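Local coordinates for hypothetical protein (Pseudomonas aeruginosa, PDB 2IGS) that is of unknown function but folds as a mainly helical DUF3218 domain whose family is grouped with the lysozyme clan, at residues Ser15-Tyr20 against Ala36-Ala41; Trp42-Arg47 against Ser115-Arg120; Val77-Arg82 against Val93-Leu98; Thr100-Asn105 against Thr205-Leu210; Lys174-Pro179 against Ser199-Thr204. All coordinates share one frame; numbering follows the deposited sequence. Where two conformers were deposited one is given.

Contact 1. Residues Ser15-Tyr20 against Ala36-Ala41; sequences SLANIY and AQTIEA
The apolar part of this contact centres on the methyl of Ala17, which is directed from helix 12-27 at one turn of helix 35-48. Ala17 CB lies 3.8 Å from Ile39 CG1 and 4.0 Å from Thr38 CG2, touching two consecutive side chains of the facing helix. With nothing larger than a methyl on the 15-20 side, the backbones come close: the CA atoms of Ala17 and Ile39 are 5.9 Å apart. Ile39 contributes the first carbon of its longer branch, whereas Thr38 offers its methyl.

The polar side of Thr38 is dealt with inside its own helix. With OG1 beside the backbone N (chi1 -57°), CG2 stands anti to that N and faces Ala17, while OG1 turns back and hydrogen-bonds to the carbonyl oxygen of Pro34, one turn earlier. The hydroxyl is thereby satisfied without help from helix 12-27, and the surface presented to Ala17 is carbon alone.

Aromatic packing flanks the methyl contact. Tyr20 starts out toward helix 35-48, but its ring leads off to meet Trp42 and Phe23 edge-to-face and to touch Asn75 and Ile79 of helix 63-82. Helix 87-113 covers another side of helix 35-48, where Leu99 packs on Thr38. The buried Ala17 contact thus lies on the side of helix 35-48 that faces helix 12-27, with helices 63-82 and 87-113 alongside.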
# COMPACT_ATOMS: atom_id res chain seq x y z
N SER F 15 -36.47 26.25 -22.96
CA SER F 15 -37.90 26.58 -22.90
C SER F 15 -38.26 27.35 -21.64
O SER F 15 -38.81 28.44 -21.73
CB SER F 15 -38.76 25.32 -23.00
OG SER F 15 -38.57 24.66 -24.24
N LEU F 16 -37.95 26.79 -20.48
CA LEU F 16 -38.34 27.46 -19.22
C LEU F 16 -37.55 28.74 -18.99
O LEU F 16 -38.11 29.75 -18.54
CB LEU F 16 -38.22 26.51 -18.03
CG LEU F 16 -39.09 25.25 -18.08
CD1 LEU F 16 -38.58 24.17 -17.14
CD2 LEU F 16 -40.55 25.58 -17.79
N ALA F 17 -36.25 28.72 -19.33
CA ALA F 17 -35.44 29.93 -19.36
C ALA F 17 -36.11 31.06 -20.15
O ALA F 17 -36.07 32.22 -19.72
CB ALA F 17 -34.07 29.64 -19.94
N ASN F 18 -36.70 30.73 -21.29
CA ASN F 18 -37.34 31.72 -22.16
C ASN F 18 -38.49 32.43 -21.48
O ASN F 18 -38.63 33.64 -21.61
CB ASN F 18 -37.80 31.07 -23.48
CG ASN F 18 -36.67 30.96 -24.48
OD1 ASN F 18 -35.55 31.39 -24.21
ND2 ASN F 18 -36.96 30.40 -25.65
N ILE F 19 -39.32 31.66 -20.78
CA ILE F 19 -40.40 32.19 -19.94
C ILE F 19 -39.88 33.02 -18.76
O ILE F 19 -40.41 34.10 -18.48
CB ILE F 19 -41.26 31.04 -19.39
CG1 ILE F 19 -42.03 30.37 -20.53
CG2 ILE F 19 -42.22 31.55 -18.33
CD1 ILE F 19 -42.65 29.03 -20.15
N TYR F 20 -38.84 32.53 -18.09
CA TYR F 20 -38.27 33.24 -16.97
C TYR F 20 -37.48 34.51 -17.37
O TYR F 20 -37.47 35.51 -16.61
CB TYR F 20 -37.46 32.28 -16.08
CG TYR F 20 -38.37 31.50 -15.14
CD1 TYR F 20 -39.10 30.39 -15.58
CD2 TYR F 20 -38.52 31.91 -13.82
CE1 TYR F 20 -39.95 29.70 -14.71
CE2 TYR F 20 -39.35 31.23 -12.95
CZ TYR F 20 -40.08 30.13 -13.40
OH TYR F 20 -40.88 29.47 -12.51
N ALA F 36 -27.17 31.25 -19.59
CA ALA F 36 -26.39 30.02 -19.75
C ALA F 36 -26.56 29.06 -18.59
O ALA F 36 -26.84 27.89 -18.81
CB ALA F 36 -24.90 30.33 -20.00
N GLN F 37 -26.40 29.57 -17.37
CA GLN F 37 -26.57 28.78 -16.15
C GLN F 37 -27.99 28.26 -15.95
O GLN F 37 -28.18 27.14 -15.46
CB GLN F 37 -26.12 29.57 -14.90
CG GLN F 37 -24.65 29.98 -14.90
CD GLN F 37 -24.41 31.40 -15.39
OE1 GLN F 37 -25.03 31.86 -16.35
NE2 GLN F 37 -23.50 32.11 -14.73
N THR F 38 -28.98 29.06 -16.33
CA THR F 38 -30.39 28.70 -16.19
C THR F 38 -30.81 27.54 -17.12
O THR F 38 -31.44 26.58 -16.67
CB THR F 38 -31.31 29.92 -16.38
OG1 THR F 38 -30.94 30.94 -15.44
CG2 THR F 38 -32.75 29.55 -16.15
N ILE F 39 -30.44 27.64 -18.41
CA ILE F 39 -30.67 26.53 -19.35
C ILE F 39 -29.96 25.25 -18.85
O ILE F 39 -30.59 24.18 -18.79
CB ILE F 39 -30.20 26.85 -20.81
CG1 ILE F 39 -30.91 28.09 -21.38
CG2 ILE F 39 -30.46 25.66 -21.72
CD1 ILE F 39 -30.09 28.88 -22.43
N GLU F 40 -28.67 25.37 -18.50
CA GLU F 40 -27.87 24.25 -18.06
C GLU F 40 -28.42 23.57 -16.79
O GLU F 40 -28.50 22.35 -16.73
CB GLU F 40 -26.39 24.64 -17.86
CG GLU F 40 -25.52 23.44 -17.55
CD GLU F 40 -24.04 23.75 -17.43
OE1 GLU F 40 -23.65 24.91 -17.67
OE2 GLU F 40 -23.27 22.83 -17.06
N ALA F 41 -28.79 24.37 -15.80
CA ALA F 41 -29.40 23.85 -14.55
C ALA F 41 -30.68 23.06 -14.83
O ALA F 41 -30.87 21.96 -14.31
CB ALA F 41 -29.68 25.01 -13.58

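Contact 2. Residues Trp42-Arg47 against Ser115-Arg120; sequences WDIPLR and SGYLDR
Ile44 and Leu118 make the closest approach between helix 35-48 and the turn that follows helix 87-113, with Ile44 CG2 3.8 Å from Leu118 CD2. The two side chains slide past each other in opposite directions, meeting flank to flank. The other branch of Leu118 reaches the base of Arg47, its CD1 lying 4.0 Å from Arg47 CB, and the leucine thus spans successive turns of the helix.

The longer branch of Ile44 serves Tyr117. Its terminal methyl CD1 sits at the edge of the ring, near the ring plane and 4.2 Å from Tyr117 CE2. Tyr117 holds CG between its backbone N and carbonyl carbon (chi1 74°), one of the less common settings for an aromatic side chain, and its hydroxyl is fixed by a hydrogen bond to Glu40, one turn before Ile44.

Farther out, Arg47 was modelled in two conformers. In one of them NH2 comes 2.7 Å from Asp43 OD2 in a salt bridge along the same helix, a pairing that is therefore tentative. Asp43 OD1 accepts from the backbone N of Gly13, at the start of helix 12-27. On the far side of the turn, Asp119 bonds to Ala138 N of a second subunit. Residues 117-120, in 3-10 conformation, are packed by an apolar patch against the kinked, proline-containing end of a bundle helix.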
# COMPACT_ATOMS: atom_id res chain seq x y z
N TRP F 42 -31.57 23.62 -15.64
CA TRP F 42 -32.89 23.00 -15.86
C TRP F 42 -32.88 21.89 -16.92
O TRP F 42 -33.85 21.15 -17.06
CB TRP F 42 -33.94 24.10 -16.12
CG TRP F 42 -34.30 24.88 -14.85
CD1 TRP F 42 -34.14 24.46 -13.54
CD2 TRP F 42 -34.94 26.17 -14.78
NE1 TRP F 42 -34.62 25.41 -12.67
CE2 TRP F 42 -35.11 26.48 -13.40
CE3 TRP F 42 -35.37 27.11 -15.74
CZ2 TRP F 42 -35.68 27.69 -12.96
CZ3 TRP F 42 -35.95 28.30 -15.30
CH2 TRP F 42 -36.10 28.57 -13.91
N ASP F 43 -31.78 21.76 -17.66
CA ASP F 43 -31.51 20.54 -18.44
C ASP F 43 -31.01 19.35 -17.62
O ASP F 43 -31.05 18.21 -18.09
CB ASP F 43 -30.52 20.83 -19.59
CG ASP F 43 -31.17 21.54 -20.79
OD1 ASP F 43 -32.42 21.60 -20.89
OD2 ASP F 43 -30.42 22.05 -21.65
N ILE F 44 -30.55 19.60 -16.39
CA ILE F 44 -29.93 18.56 -15.55
C ILE F 44 -30.71 17.22 -15.48
O ILE F 44 -30.14 16.20 -15.83
CB ILE F 44 -29.46 19.08 -14.13
CG1 ILE F 44 -28.26 20.05 -14.25
CG2 ILE F 44 -29.05 17.92 -13.24
CD1 ILE F 44 -27.82 20.64 -12.92
N PRO F 45 -32.02 17.24 -15.10
CA PRO F 45 -32.81 15.99 -15.05
C PRO F 45 -32.89 15.25 -16.37
O PRO F 45 -32.96 14.03 -16.38
CB PRO F 45 -34.20 16.47 -14.65
CG PRO F 45 -33.96 17.70 -13.89
CD PRO F 45 -32.86 18.39 -14.69
N LEU F 46 -32.91 15.98 -17.48
CA LEU F 46 -32.93 15.32 -18.75
C LEU F 46 -31.55 14.77 -19.12
O LEU F 46 -31.46 13.70 -19.72
CB LEU F 46 -33.48 16.21 -19.86
CG LEU F 46 -33.65 15.54 -21.22
CD1 LEU F 46 -34.75 14.48 -21.13
CD2 LEU F 46 -33.98 16.60 -22.28
N ARG F 47 -30.50 15.50 -18.76
CA ARG F 47 -29.15 15.03 -19.04
C ARG F 47 -28.81 13.79 -18.19
O ARG F 47 -28.08 12.93 -18.64
CB ARG F 47 -28.13 16.16 -18.96
CG ARG F 47 -27.94 16.81 -20.34
CD ARG F 47 -26.96 17.97 -20.41
NE ARG F 47 -27.63 19.26 -20.60
CZ ARG F 47 -27.09 20.29 -21.24
NH1 ARG F 47 -25.87 20.19 -21.78
NH2 ARG F 47 -27.78 21.43 -21.36
N SER F 115 -16.27 19.61 -15.70
CA SER F 115 -17.34 19.32 -16.64
C SER F 115 -18.13 18.02 -16.35
O SER F 115 -19.27 17.88 -16.78
CB SER F 115 -16.82 19.35 -18.08
OG SER F 115 -15.76 18.41 -18.27
N GLY F 116 -17.52 17.09 -15.62
CA GLY F 116 -18.15 15.81 -15.30
C GLY F 116 -18.95 15.83 -14.01
O GLY F 116 -19.31 14.77 -13.46
N TYR F 117 -19.23 17.04 -13.54
CA TYR F 117 -19.95 17.30 -12.29
C TYR F 117 -21.23 16.48 -12.12
O TYR F 117 -21.64 16.17 -10.99
CB TYR F 117 -20.24 18.80 -12.14
CG TYR F 117 -21.34 19.38 -13.02
CD1 TYR F 117 -21.04 20.03 -14.20
CD2 TYR F 117 -22.68 19.32 -12.62
CE1 TYR F 117 -22.05 20.60 -15.00
CE2 TYR F 117 -23.70 19.88 -13.40
CZ TYR F 117 -23.38 20.52 -14.58
OH TYR F 117 -24.38 21.07 -15.35
N LEU F 118 -21.86 16.14 -13.24
CA LEU F 118 -23.14 15.45 -13.22
C LEU F 118 -23.05 14.13 -12.48
O LEU F 118 -24.08 13.58 -12.04
CB LEU F 118 -23.62 15.17 -14.65
CG LEU F 118 -24.51 16.13 -15.44
CD1 LEU F 118 -25.01 15.37 -16.66
CD2 LEU F 118 -25.72 16.72 -14.63
N ASP F 119 -21.83 13.58 -12.39
CA ASP F 119 -21.65 12.28 -11.75
C ASP F 119 -21.97 12.34 -10.27
O ASP F 119 -22.34 11.32 -9.67
CB ASP F 119 -20.25 11.70 -12.01
CG ASP F 119 -20.24 10.68 -13.14
OD1 ASP F 119 -21.27 10.52 -13.81
OD2 ASP F 119 -19.22 10.02 -13.37
N ARG F 120 -21.83 13.53 -9.68
CA ARG F 120 -22.20 13.76 -8.29
C ARG F 120 -23.69 13.47 -8.02
O ARG F 120 -24.05 13.07 -6.91
CB ARG F 120 -21.85 15.19 -7.84
CG ARG F 120 -20.44 15.35 -7.29
CD ARG F 120 -20.27 14.67 -5.93
NE ARG F 120 -20.40 15.58 -4.80
CZ ARG F 120 -20.60 15.19 -3.53
NH1 ARG F 120 -20.71 13.90 -3.23
NH2 ARG F 120 -20.70 16.09 -2.57

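Contact 3. Residues Val77-Arg82 against Val93-Leu98; sequences VTIGFR and VEILPL
Arg82 and Glu94 meet through a two-pronged salt bridge, the guanidinium and carboxylate planes only 1° apart. NH1 of Arg82 donates to Glu94 OE1 at 3.1 Å with an N-H...O angle of 144°. The acceptor lies in the guanidinium plane and receives this proton on its syn lone pair, the side of the other oxygen. The second prong, from Arg82 NH2 to Glu94 OE2, is modelled at 2.3 Å, too short for its exact length to be trusted. The Arg82 chain folds at chi3 (-58°) while Glu94 runs extended beyond CG, and the two chains cross at about a right angle before their flat ends line up edge to edge.

Both charged groups have further partners. Arg82 NH1 also forms a salt bridge with Glu86, and Glu94 OE1 with Arg89, so that the pair belongs to a network of alternating charges around the connection between the two helices. Such a setting would probably favour the charged forms of both residues.

Beside the charges, Ile79 and Ile95 reach toward each other tip to tip, with Ile79 CG2 3.7 Å from Ile95 CD1. These branches need no polar partner and mark the inner side of the contact. The segments belong to helices 63-82 and 87-113, consecutive in the chain; Phe23 of helix 12-27 packs on both isoleucines, and helix 171-177 touches Glu94 through Asp172.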
# COMPACT_ATOMS: atom_id res chain seq x y z
N VAL F 77 -48.11 30.13 -15.52
CA VAL F 77 -49.41 30.79 -15.63
C VAL F 77 -49.78 31.52 -14.33
O VAL F 77 -50.21 32.68 -14.38
CB VAL F 77 -50.57 29.82 -16.07
CG1 VAL F 77 -51.91 30.59 -16.14
CG2 VAL F 77 -50.27 29.18 -17.43
N THR F 78 -49.60 30.89 -13.18
CA THR F 78 -50.05 31.54 -11.95
C THR F 78 -49.17 32.75 -11.58
O THR F 78 -49.68 33.75 -11.06
CB THR F 78 -50.30 30.57 -10.76
OG1 THR F 78 -49.07 30.23 -10.13
CG2 THR F 78 -51.01 29.31 -11.23
N ILE F 79 -47.87 32.65 -11.86
CA ILE F 79 -46.93 33.78 -11.73
C ILE F 79 -47.30 34.98 -12.62
O ILE F 79 -47.24 36.13 -12.19
CB ILE F 79 -45.48 33.35 -11.99
CG1 ILE F 79 -44.95 32.55 -10.80
CG2 ILE F 79 -44.58 34.57 -12.24
CD1 ILE F 79 -43.74 31.74 -11.13
N GLY F 80 -47.70 34.69 -13.86
CA GLY F 80 -48.25 35.72 -14.73
C GLY F 80 -49.36 36.50 -14.04
O GLY F 80 -49.38 37.74 -14.09
N PHE F 81 -50.27 35.77 -13.38
CA PHE F 81 -51.38 36.39 -12.66
C PHE F 81 -50.93 37.17 -11.42
O PHE F 81 -51.44 38.26 -11.15
CB PHE F 81 -52.45 35.36 -12.27
CG PHE F 81 -53.37 34.98 -13.40
CD1 PHE F 81 -54.52 35.72 -13.66
CD2 PHE F 81 -53.10 33.89 -14.21
CE1 PHE F 81 -55.38 35.38 -14.71
CE2 PHE F 81 -53.95 33.55 -15.27
CZ PHE F 81 -55.08 34.29 -15.52
N ARG F 82 -49.97 36.63 -10.67
CA ARG F 82 -49.53 37.25 -9.42
C ARG F 82 -48.58 38.45 -9.63
O ARG F 82 -48.38 39.26 -8.73
CB ARG F 82 -48.91 36.21 -8.47
CG ARG F 82 -49.89 35.13 -7.97
CD ARG F 82 -49.43 34.51 -6.63
NE ARG F 82 -48.12 33.93 -6.76
CZ ARG F 82 -47.01 34.28 -6.09
NH1 ARG F 82 -47.02 35.22 -5.16
NH2 ARG F 82 -45.88 33.64 -6.36
N VAL F 93 -38.54 38.13 -3.87
CA VAL F 93 -38.49 36.97 -2.96
C VAL F 93 -38.42 35.63 -3.70
O VAL F 93 -37.66 34.75 -3.32
CB VAL F 93 -39.64 36.99 -1.91
CG1 VAL F 93 -39.59 35.74 -0.99
CG2 VAL F 93 -39.59 38.28 -1.07
N GLU F 94 -39.17 35.52 -4.79
CA GLU F 94 -39.31 34.25 -5.50
C GLU F 94 -38.38 34.06 -6.71
O GLU F 94 -37.63 33.07 -6.78
CB GLU F 94 -40.77 34.03 -5.88
CG GLU F 94 -41.73 34.18 -4.67
CD GLU F 94 -43.20 34.19 -5.07
OE1 GLU F 94 -43.97 34.99 -4.49
OE2 GLU F 94 -43.59 33.41 -5.95
N ILE F 95 -38.42 35.00 -7.64
CA ILE F 95 -37.82 34.77 -8.95
C ILE F 95 -36.34 35.20 -9.10
O ILE F 95 -35.47 34.36 -9.38
CB ILE F 95 -38.73 35.31 -10.08
CG1 ILE F 95 -40.06 34.53 -10.06
CG2 ILE F 95 -38.03 35.20 -11.44
CD1 ILE F 95 -41.03 34.84 -11.21
N LEU F 96 -36.04 36.48 -8.92
CA LEU F 96 -34.65 36.91 -9.14
C LEU F 96 -33.67 36.21 -8.17
O LEU F 96 -32.59 35.79 -8.60
CB LEU F 96 -34.53 38.45 -9.13
CG LEU F 96 -35.42 39.21 -10.14
CD1 LEU F 96 -35.22 40.71 -10.08
CD2 LEU F 96 -35.24 38.72 -11.57
N PRO F 97 -34.05 36.05 -6.88
CA PRO F 97 -33.18 35.28 -5.98
C PRO F 97 -32.98 33.83 -6.42
O PRO F 97 -31.88 33.29 -6.27
CB PRO F 97 -33.92 35.34 -4.64
CG PRO F 97 -34.74 36.62 -4.73
CD PRO F 97 -35.21 36.61 -6.15
N LEU F 98 -34.02 33.20 -6.96
CA LEU F 98 -33.88 31.87 -7.53
C LEU F 98 -32.89 31.86 -8.69
O LEU F 98 -32.02 30.99 -8.77
CB LEU F 98 -35.23 31.32 -8.02
CG LEU F 98 -35.23 29.84 -8.44
CD1 LEU F 98 -36.63 29.22 -8.24
CD2 LEU F 98 -34.74 29.64 -9.89

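Contact 4. Residues Thr100-Asn105 against Thr205-Leu210; sequences TSMAQN and TAVTLL
Met102, present as selenomethionine, crosses Thr208 at about a right angle and supplies most of the contact between helices 87-113 and 203-216. From CB, which is directed at the opposing helix, the chain runs to CG, placed by a chi1 of -81° beside the backbone N. There CG lies 3.7 Å from Thr208 OG1 and 3.8 Å from Thr208 CG2, meeting both branches of the threonine. SE comes next, 3.6 Å from Thr208 OG1 and 4.2 Å from Val207 CG1, resting across two consecutive residues. The bend at chi3 then carries the terminal CE away to Ala41 of helix 35-48.

The hydroxyl of Thr208 is not left to the selenium: it hydrogen-bonds to the carbonyl oxygen of Thr204 in its own helix. The methyl of Thr208 meets Ser101 as well, with CG2 3.8 Å from Ser101 OG.

One water joins the polar groups of the two helices. It donates to Thr208 O at 2.7 Å and accepts from Asn105 ND2 at 3.2 Å, with a weaker bond to Ser101 OG. Asn105 ND2 and, weakly, Ser101 OG also bond to the carbonyl oxygen of Thr168, which brings the loop before helix 171-177 into the same group of polar atoms.

The segment axes approach to 9.6 Å at an angle of 43°. Trp42 of helix 35-48 packs on Met102 and Val207, while Ile173 of helix 171-177 packs on Thr208, placing this crossing in the interior of the bundle.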
# COMPACT_ATOMS: atom_id res chain seq x y z
N THR F 100 -30.53 34.11 -9.53
CA THR F 100 -29.23 34.46 -8.97
C THR F 100 -28.58 33.26 -8.28
O THR F 100 -27.44 32.95 -8.54
CB THR F 100 -29.33 35.65 -8.00
OG1 THR F 100 -29.82 36.81 -8.69
CG2 THR F 100 -27.98 36.01 -7.44
N SER F 101 -29.34 32.58 -7.41
CA SER F 101 -28.79 31.55 -6.54
C SER F 101 -28.38 30.31 -7.33
O SER F 101 -27.30 29.76 -7.11
CB SER F 101 -29.75 31.20 -5.38
OG SER F 101 -30.32 29.89 -5.48
N MSE F 102 -29.22 29.89 -8.28
CA MSE F 102 -28.87 28.80 -9.18
C MSE F 102 -27.61 29.07 -9.98
O MSE F 102 -26.83 28.15 -10.19
CB MSE F 102 -30.00 28.49 -10.14
CG MSE F 102 -31.06 27.63 -9.54
SE MSE F 102 -32.02 26.59 -10.86
CE MSE F 102 -32.01 27.81 -12.37
N ALA F 103 -27.41 30.31 -10.43
CA ALA F 103 -26.26 30.65 -11.24
C ALA F 103 -24.98 30.50 -10.42
O ALA F 103 -24.04 29.86 -10.85
CB ALA F 103 -26.38 32.08 -11.78
N GLN F 104 -25.00 31.06 -9.21
CA GLN F 104 -23.88 31.00 -8.27
C GLN F 104 -23.58 29.58 -7.82
O GLN F 104 -22.41 29.17 -7.78
CB GLN F 104 -24.13 31.93 -7.07
CG GLN F 104 -24.09 33.43 -7.42
CD GLN F 104 -24.65 34.35 -6.33
OE1 GLN F 104 -25.40 33.92 -5.45
NE2 GLN F 104 -24.30 35.64 -6.41
N ASN F 105 -24.62 28.81 -7.50
CA ASN F 105 -24.43 27.44 -7.03
C ASN F 105 -23.86 26.53 -8.11
O ASN F 105 -22.90 25.79 -7.87
CB ASN F 105 -25.68 26.89 -6.34
CG ASN F 105 -25.92 27.54 -4.96
OD1 ASN F 105 -24.96 27.83 -4.23
ND2 ASN F 105 -27.19 27.80 -4.61
N THR F 205 -37.77 24.13 -8.87
CA THR F 205 -37.34 24.44 -7.49
C THR F 205 -36.58 23.28 -6.82
O THR F 205 -35.75 23.51 -5.93
CB THR F 205 -38.52 24.82 -6.59
OG1 THR F 205 -39.54 23.83 -6.74
CG2 THR F 205 -39.08 26.23 -6.92
N ALA F 206 -36.90 22.05 -7.21
CA ALA F 206 -36.09 20.86 -6.88
C ALA F 206 -34.66 20.99 -7.42
O ALA F 206 -33.71 20.61 -6.75
CB ALA F 206 -36.72 19.61 -7.41
N VAL F 207 -34.51 21.51 -8.65
CA VAL F 207 -33.17 21.69 -9.20
C VAL F 207 -32.43 22.81 -8.44
O VAL F 207 -31.23 22.71 -8.22
CB VAL F 207 -33.17 21.95 -10.73
CG1 VAL F 207 -31.79 22.40 -11.19
CG2 VAL F 207 -33.67 20.73 -11.54
N THR F 208 -33.15 23.87 -8.04
CA THR F 208 -32.60 24.95 -7.20
C THR F 208 -32.03 24.40 -5.88
O THR F 208 -30.92 24.75 -5.48
CB THR F 208 -33.65 26.06 -6.91
OG1 THR F 208 -34.30 26.44 -8.13
CG2 THR F 208 -33.03 27.30 -6.29
N LEU F 209 -32.80 23.54 -5.21
CA LEU F 209 -32.41 22.91 -3.97
C LEU F 209 -31.18 22.04 -4.20
O LEU F 209 -30.22 22.10 -3.41
CB LEU F 209 -33.56 22.05 -3.40
CG LEU F 209 -33.34 21.18 -2.15
CD1 LEU F 209 -33.12 22.07 -0.91
CD2 LEU F 209 -34.51 20.19 -1.90
N LEU F 210 -31.22 21.25 -5.29
CA LEU F 210 -30.15 20.32 -5.64
C LEU F 210 -28.79 21.02 -5.75
O LEU F 210 -27.80 20.55 -5.21
CB LEU F 210 -30.46 19.59 -6.96
CG LEU F 210 -29.42 18.57 -7.46
CD1 LEU F 210 -29.46 17.29 -6.61
CD2 LEU F 210 -29.62 18.24 -8.93
O HOH W 1 -29.59 26.83 -6.50

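Contact 5. Residues Lys174-Pro179 against Ser199-Thr204; sequences KALVGP and SGLRYT
Leu176 lays its two methyl groups along the chain where helix 190-200 gives way to the link before helix 203-216. Earlier on helix 171-177, Lys174 has its side chain engaged apart from this contact, in a cation-pi interaction with Trp164.

At Leu176 itself, CG is anti to the backbone N (chi1 176°), which carries the branched end out to the facing residues. CD1 lies 3.9 Å from Gly200 CA. Because Gly200 carries no side chain, this methyl can lie directly against its backbone. The second methyl, CD2, passes on to the next residue and comes within 3.8 Å of Leu201 CD2, the two leucine side chains meeting at a slant. Leu201 is the first residue to depart from helical backbone angles, so its side chain packs just where the chain changes direction, ahead of Arg202 at the N-cap position of helix 203-216.

Val177 follows, adding a little buried surface here while its side chain packs on Leu156 and Leu209. Beyond it, Gly178 N bonds to Lys174 O at 3.1 Å, a backbone bond within the first segment.

Between the two segments, contact is by carbon alone: two leucine ends and the CA of a glycine. Its closeness therefore depends on shape, with nothing directional to fix the angle at which the side chains meet.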
# COMPACT_ATOMS: atom_id res chain seq x y z
N LYS F 174 -36.13 27.39 1.29
CA LYS F 174 -35.58 27.31 2.66
C LYS F 174 -36.68 27.02 3.71
O LYS F 174 -36.49 26.19 4.60
CB LYS F 174 -34.81 28.60 3.00
CG LYS F 174 -33.55 28.38 3.82
CD LYS F 174 -32.97 29.69 4.34
CE LYS F 174 -31.93 29.47 5.49
NZ LYS F 174 -30.63 28.78 5.06
N ALA F 175 -37.84 27.67 3.58
CA ALA F 175 -38.96 27.47 4.50
C ALA F 175 -39.65 26.11 4.35
O ALA F 175 -40.15 25.54 5.34
CB ALA F 175 -39.99 28.61 4.33
N LEU F 176 -39.69 25.61 3.13
CA LEU F 176 -40.31 24.32 2.79
C LEU F 176 -39.49 23.13 3.27
O LEU F 176 -40.04 22.13 3.72
CB LEU F 176 -40.48 24.22 1.27
CG LEU F 176 -41.04 22.94 0.65
CD1 LEU F 176 -42.56 22.82 0.82
CD2 LEU F 176 -40.65 22.91 -0.79
N VAL F 177 -38.18 23.24 3.16
CA VAL F 177 -37.30 22.09 3.29
C VAL F 177 -36.60 22.04 4.65
O VAL F 177 -36.21 20.97 5.12
CB VAL F 177 -36.30 22.08 2.11
CG1 VAL F 177 -35.18 21.16 2.35
CG2 VAL F 177 -37.04 21.69 0.85
N GLY F 178 -36.47 23.21 5.29
CA GLY F 178 -35.83 23.36 6.59
C GLY F 178 -36.33 22.44 7.68
O GLY F 178 -35.53 21.92 8.45
N PRO F 179 -37.67 22.23 7.77
CA PRO F 179 -38.24 21.31 8.76
C PRO F 179 -37.80 19.84 8.66
O PRO F 179 -37.85 19.10 9.66
CB PRO F 179 -39.77 21.45 8.53
CG PRO F 179 -39.92 22.80 7.94
CD PRO F 179 -38.74 22.91 7.01
N SER F 199 -45.33 17.64 -1.90
CA SER F 199 -46.36 18.43 -2.57
C SER F 199 -45.89 19.81 -3.01
O SER F 199 -46.35 20.30 -4.03
CB SER F 199 -47.57 18.58 -1.66
OG SER F 199 -48.15 17.32 -1.44
N GLY F 200 -45.00 20.41 -2.22
CA GLY F 200 -44.44 21.74 -2.48
C GLY F 200 -43.39 21.81 -3.59
O GLY F 200 -43.13 22.90 -4.14
N LEU F 201 -42.78 20.69 -3.94
CA LEU F 201 -41.65 20.75 -4.86
C LEU F 201 -42.10 20.81 -6.31
O LEU F 201 -43.10 20.20 -6.68
CB LEU F 201 -40.65 19.59 -4.67
CG LEU F 201 -39.63 19.65 -3.53
CD1 LEU F 201 -38.68 18.49 -3.65
CD2 LEU F 201 -38.84 20.99 -3.51
N ARG F 202 -41.35 21.57 -7.11
CA ARG F 202 -41.52 21.52 -8.55
C ARG F 202 -40.19 21.23 -9.20
O ARG F 202 -39.16 21.33 -8.55
CB ARG F 202 -42.17 22.80 -9.10
CG ARG F 202 -43.70 22.85 -8.84
CD ARG F 202 -44.17 24.28 -8.67
NE ARG F 202 -43.22 25.18 -9.32
CZ ARG F 202 -42.67 26.25 -8.75
NH1 ARG F 202 -42.99 26.61 -7.51
NH2 ARG F 202 -41.81 26.97 -9.46
N TYR F 203 -40.22 20.83 -10.48
CA TYR F 203 -39.04 20.44 -11.24
C TYR F 203 -37.97 21.51 -11.09
O TYR F 203 -36.83 21.23 -10.75
CB TYR F 203 -39.47 20.28 -12.71
CG TYR F 203 -38.38 20.01 -13.73
CD1 TYR F 203 -37.54 21.04 -14.17
CD2 TYR F 203 -38.24 18.76 -14.31
CE1 TYR F 203 -36.55 20.78 -15.16
CE2 TYR F 203 -37.29 18.51 -15.29
CZ TYR F 203 -36.44 19.51 -15.70
OH TYR F 203 -35.50 19.24 -16.67
N THR F 204 -38.40 22.74 -11.32
CA THR F 204 -37.57 23.93 -11.31
C THR F 204 -36.97 24.27 -9.92
O THR F 204 -35.78 24.63 -9.81
CB THR F 204 -38.45 25.04 -11.91
OG1 THR F 204 -37.80 25.73 -12.97
CG2 THR F 204 -39.07 25.95 -10.90

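How the contacts relate
Contacts 1 and 4 are buried, with contact 4 nearest the centre of the chain; contacts 2, 3 and 5 are partly buried. Helix 35-48 serves contacts 1 and 2, helix 87-113 contacts 3 and 4, and helix 203-216 contacts 4 and 5. Trp42 links several of them, its ring packing on Leu98 of contact 3, while its NE1 and carbonyl oxygen bond to Thr204 and Tyr203 of contact 5. Contacts 1 and 5 are apolar between their segments, a single alanine methyl in one and leucine ends against a glycine in the other; a water joins the helices in contact 4, and an ion pair joins the segments only in contact 3.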